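Side-chain contacts in amino acid adenylation domain-containing protein (Bacillus stratosphericus LAMA 585, PDB 6ULY), which selects an alpha-keto acid and probably activates it as the acyl adenylate, serving a module of nonribosomal depsipeptide synthesis: residues L42-S45 against G51-E54; A80-F85 against M229-N234. All blocks are in the same frame, centred on the assembly; numbering follows the deposited sequence.

In the fold
Both contacts sit in the large AMP-binding portion of the chain, and helix 78-91, which supplies one segment of contact 2, also touches contact 1. Contact 1 joins the edge strand 41-45 to the helix that follows it; contact 2 lies where helix 78-91 meets helix 224-237. Their centres are 11 Å apart, and they touch at T83: its OG1 is 3.0 Å from Q44 NE2, a probable hydrogen bond, and its CG2 lies 3.7 Å from D52 O. Segment 229-234 leads toward the active site: M229, at its start, touches the bound keto acyl adenylate, although it takes no part in the contact with 80-85. The side chain of L232 is already about 12 Å from that ligand.

Contact 1: L42-S45 against G51-E54; sequences LTQS and GDAE
D52, on helix 46-62, carries this contact with Q44 of strand 41-45, and a single side-chain hydrogen bond does most of the work. Q44 NE2 donates to D52 OD2 over 2.9 Å, with an N-H...O angle of 173°. The acceptor lies in the plane of the amide, so the N-H points squarely at it, and OD2 receives it on its anti lone pair. Amide and carboxylate are twisted 34° against each other, and the two side chains reach toward one another across the gap between strand and helix. With its CG anti to the backbone N (chi1 -176°) and the rest of the chain extended, Q44 spans the distance to the helix; on the way its CG passes 3.6 Å from D52 OD2. The amide is gripped at both ends: NE2 also bonds T83, while OE1 bonds the hydroxyl of Y34, which fixes how this buried group is flipped. Further along the helix, A53 packs on W86 of helix 78-91 and E54 forms a salt bridge with R161. The chain between the two segments is helical from the start, S45 serving as N-cap with its OG bonded to Q48 N. The pair thus ties strand 41-45, at one edge of the nine-stranded mixed sheet and hydrogen-bonded to strand 31-35, to helix 46-62, with helix 78-91 packed against both.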
loop_
_atom_site.group_PDB
_atom_site.type_symbol
_atom_site.label_atom_id
_atom_site.label_comp_id
_atom_site.label_asym_id
_atom_site.label_seq_id
_atom_site.Cartn_x
_atom_site.Cartn_y
_atom_site.Cartn_z
ATOM N N LEU A 42 27.802 -29.943 -8.988
ATOM C CA LEU A 42 27.329 -30.876 -7.973
ATOM C C LEU A 42 26.033 -31.498 -8.473
ATOM O O LEU A 42 25.059 -30.783 -8.732
ATOM C CB LEU A 42 27.119 -30.162 -6.635
ATOM C CG LEU A 42 26.915 -31.032 -5.393
ATOM C CD1 LEU A 42 27.284 -30.251 -4.142
ATOM C CD2 LEU A 42 25.484 -31.539 -5.288
ATOM N N THR A 43 26.024 -32.821 -8.622
ATOM C CA THR A 43 24.865 -33.534 -9.138
ATOM C C THR A 43 24.038 -34.103 -7.994
ATOM O O THR A 43 24.554 -34.407 -6.914
ATOM C CB THR A 43 25.276 -34.673 -10.075
ATOM O OG1 THR A 43 26.085 -35.615 -9.359
ATOM C CG2 THR A 43 26.034 -34.134 -11.275
ATOM N N GLN A 44 22.736 -34.242 -8.251
ATOM C CA GLN A 44 21.801 -34.797 -7.275
ATOM C C GLN A 44 20.637 -35.373 -8.071
ATOM O O GLN A 44 19.718 -34.638 -8.445
ATOM C CB GLN A 44 21.330 -33.740 -6.287
ATOM C CG GLN A 44 20.417 -34.265 -5.181
ATOM C CD GLN A 44 19.666 -33.146 -4.468
ATOM O OE1 GLN A 44 19.240 -32.180 -5.095
ATOM N NE2 GLN A 44 19.509 -33.272 -3.152
ATOM N N SER A 45 20.691 -36.675 -8.337
ATOM C CA SER A 45 19.610 -37.321 -9.062
ATOM C C SER A 45 18.293 -37.140 -8.314
ATOM O O SER A 45 18.260 -36.866 -7.110
ATOM C CB SER A 45 19.897 -38.809 -9.245
ATOM O OG SER A 45 19.847 -39.485 -8.000
ATOM N N GLY A 51 16.060 -39.244 -1.175
ATOM C CA GLY A 51 16.757 -39.653 0.033
ATOM C C GLY A 51 17.294 -38.474 0.820
ATOM O O GLY A 51 17.151 -38.414 2.046
ATOM N N ASP A 52 17.926 -37.522 0.131
ATOM C CA ASP A 52 18.367 -36.302 0.801
ATOM C C ASP A 52 17.204 -35.610 1.501
ATOM O O ASP A 52 17.333 -35.183 2.656
ATOM C CB ASP A 52 19.028 -35.361 -0.204
ATOM C CG ASP A 52 20.379 -35.871 -0.664
ATOM O OD1 ASP A 52 21.013 -36.608 0.116
ATOM O OD2 ASP A 52 20.804 -35.540 -1.793
ATOM N N ALA A 53 16.057 -35.499 0.826
ATOM C CA ALA A 53 14.895 -34.877 1.453
ATOM C C ALA A 53 14.447 -35.668 2.673
ATOM O O ALA A 53 14.014 -35.088 3.676
ATOM C CB ALA A 53 13.755 -34.754 0.443
ATOM N N GLU A 54 14.544 -36.998 2.605
ATOM C CA GLU A 54 14.182 -37.821 3.753
ATOM C C GLU A 54 15.167 -37.640 4.900
ATOM O O GLU A 54 14.770 -37.676 6.069
ATOM C CB GLU A 54 14.101 -39.290 3.334
ATOM C CG GLU A 54 12.849 -39.630 2.530
ATOM C CD GLU A 54 12.942 -40.966 1.817
ATOM O OE1 GLU A 54 11.937 -41.383 1.204
ATOM O OE2 GLU A 54 14.019 -41.599 1.868
#

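Contact 2: A80-F85 against M229-N234; sequences AMVTAF and MFHLVN
Two beta-alpha-beta crossovers meet here, one from each of the two mixed sheets that build the large domain of an adenylation enzyme. Helix 78-91 links the parallel strands 70-74 and 94-97, helix 224-237 links 214-217 and 240-243, and their facing sides pack through two buried pairs, V82 with H231 and F85 with L232. V82, which like H231 also touches L32 of strand 31-35, sets its isopropyl group against the CE1 corner of the imidazole. Its CG1 is 3.7 Å from H231 CE1 and 3.9 Å from H231 NE2, while CG2 sits over one face of the ring. H231 reaches across because its CG stands anti to the backbone N (chi1 177°), directing the ring at the other helix. Both ring nitrogens are used beyond this pair: ND1 meets Q241 OE1, and NE2 meets W86 NE1, whose indole can only donate. That pattern is consistent with a neutral imidazole carrying its proton on ND1, held in rotation from two sides while V82 covers a face. The helix containing H231 widens into a pi-type turn at 229-232, and at the start of this turn M229 touches the bound adenylate. L232 also packs on V196 and V200 of helix 193-207. The F85 and L232 side chains run at about a right angle to each other, and they meet where one methyl comes obliquely to the ring, L232 CD2 lying 4.0 Å from F85 CE2.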
loop_
_atom_site.group_PDB
_atom_site.type_symbol
_atom_site.label_atom_id
_atom_site.label_comp_id
_atom_site.label_asym_id
_atom_site.label_seq_id
_atom_site.Cartn_x
_atom_site.Cartn_y
_atom_site.Cartn_z
ATOM N N ALA A 80 20.746 -26.828 -0.994
ATOM C CA ALA A 80 20.099 -26.916 0.308
ATOM C C ALA A 80 18.622 -26.537 0.228
ATOM O O ALA A 80 17.790 -27.125 0.929
ATOM C CB ALA A 80 20.830 -26.026 1.313
ATOM N N MET A 81 18.273 -25.560 -0.617
ATOM C CA MET A 81 16.888 -25.091 -0.670
ATOM C C MET A 81 15.985 -26.109 -1.354
ATOM O O MET A 81 14.896 -26.421 -0.855
ATOM C CB MET A 81 16.810 -23.746 -1.392
ATOM C CG MET A 81 15.379 -23.268 -1.643
ATOM S SD MET A 81 15.255 -21.476 -1.819
ATOM C CE MET A 81 16.546 -21.145 -3.014
ATOM N N VAL A 82 16.408 -26.614 -2.517
ATOM C CA VAL A 82 15.667 -27.676 -3.194
ATOM C C VAL A 82 15.445 -28.850 -2.250
ATOM O O VAL A 82 14.344 -29.403 -2.157
ATOM C CB VAL A 82 16.412 -28.119 -4.467
ATOM C CG1 VAL A 82 15.832 -29.418 -5.001
ATOM C CG2 VAL A 82 16.356 -27.035 -5.529
ATOM N N THR A 83 16.498 -29.254 -1.538
ATOM C CA THR A 83 16.381 -30.383 -0.621
ATOM C C THR A 83 15.457 -30.050 0.539
ATOM O O THR A 83 14.631 -30.877 0.945
ATOM C CB THR A 83 17.765 -30.784 -0.100
ATOM O OG1 THR A 83 18.605 -31.132 -1.204
ATOM C CG2 THR A 83 17.675 -31.968 0.853
ATOM N N ALA A 84 15.593 -28.844 1.092
ATOM C CA ALA A 84 14.734 -28.429 2.194
ATOM C C ALA A 84 13.276 -28.355 1.758
ATOM O O ALA A 84 12.371 -28.687 2.532
ATOM C CB ALA A 84 15.201 -27.078 2.733
ATOM N N PHE A 85 13.030 -27.913 0.525
ATOM C CA PHE A 85 11.662 -27.826 0.028
ATOM C C PHE A 85 11.002 -29.196 -0.003
ATOM O O PHE A 85 9.844 -29.350 0.406
ATOM C CB PHE A 85 11.658 -27.204 -1.365
ATOM C CG PHE A 85 10.314 -27.211 -2.028
ATOM C CD1 PHE A 85 9.413 -26.182 -1.808
ATOM C CD2 PHE A 85 9.953 -28.241 -2.883
ATOM C CE1 PHE A 85 8.175 -26.184 -2.423
ATOM C CE2 PHE A 85 8.716 -28.248 -3.500
ATOM C CZ PHE A 85 7.824 -27.216 -3.267
ATOM N N MET A 229 7.218 -22.685 -12.440
ATOM C CA MET A 229 7.294 -22.745 -13.897
ATOM C C MET A 229 8.455 -23.611 -14.371
ATOM O O MET A 229 8.396 -24.174 -15.470
ATOM C CB MET A 229 7.419 -21.340 -14.483
ATOM C CG MET A 229 7.398 -21.317 -16.002
ATOM S SD MET A 229 7.438 -19.653 -16.700
ATOM C CE MET A 229 9.057 -19.093 -16.173
ATOM N N PHE A 230 9.506 -23.747 -13.562
ATOM C CA PHE A 230 10.669 -24.537 -13.957
ATOM C C PHE A 230 10.899 -25.697 -12.999
ATOM O O PHE A 230 10.708 -26.849 -13.397
ATOM C CB PHE A 230 11.898 -23.636 -14.083
ATOM C CG PHE A 230 12.132 -23.165 -15.488
ATOM C CD1 PHE A 230 13.235 -23.593 -16.201
ATOM C CD2 PHE A 230 11.215 -22.335 -16.115
ATOM C CE1 PHE A 230 13.438 -23.184 -17.501
ATOM C CE2 PHE A 230 11.410 -21.925 -17.418
ATOM C CZ PHE A 230 12.525 -22.349 -18.113
ATOM N N HIS A 231 11.274 -25.442 -11.746
ATOM C CA HIS A 231 11.667 -26.545 -10.874
ATOM C C HIS A 231 10.579 -27.615 -10.810
ATOM O O HIS A 231 10.838 -28.792 -11.088
ATOM C CB HIS A 231 12.001 -26.024 -9.477
ATOM C CG HIS A 231 12.336 -27.107 -8.500
ATOM N ND1 HIS A 231 13.328 -28.039 -8.729
ATOM C CD2 HIS A 231 11.804 -27.413 -7.294
ATOM C CE1 HIS A 231 13.396 -28.867 -7.702
ATOM N NE2 HIS A 231 12.480 -28.510 -6.818
ATOM N N LEU A 232 9.346 -27.226 -10.462
ATOM C CA LEU A 232 8.292 -28.227 -10.316
ATOM C C LEU A 232 7.866 -28.789 -11.669
ATOM O O LEU A 232 7.575 -29.984 -11.784
ATOM C CB LEU A 232 7.093 -27.640 -9.573
ATOM C CG LEU A 232 7.306 -27.408 -8.075
ATOM C CD1 LEU A 232 6.051 -26.810 -7.453
ATOM C CD2 LEU A 232 7.701 -28.690 -7.356
ATOM N N VAL A 233 7.817 -27.948 -12.702
ATOM C CA VAL A 233 7.570 -28.461 -14.046
ATOM C C VAL A 233 8.620 -29.501 -14.411
ATOM O O VAL A 233 8.315 -30.522 -15.040
ATOM C CB VAL A 233 7.548 -27.307 -15.065
ATOM C CG1 VAL A 233 7.793 -27.833 -16.473
ATOM C CG2 VAL A 233 6.225 -26.564 -14.998
ATOM N N ASN A 234 9.873 -29.262 -14.016
ATOM C CA ASN A 234 10.952 -30.174 -14.372
ATOM C C ASN A 234 10.821 -31.499 -13.632
ATOM O O ASN A 234 10.959 -32.570 -14.232
ATOM C CB ASN A 234 12.304 -29.521 -14.077
ATOM C CG ASN A 234 12.594 -28.343 -14.982
ATOM O OD1 ASN A 234 12.182 -28.316 -16.142
ATOM N ND2 ASN A 234 13.305 -27.356 -14.451
#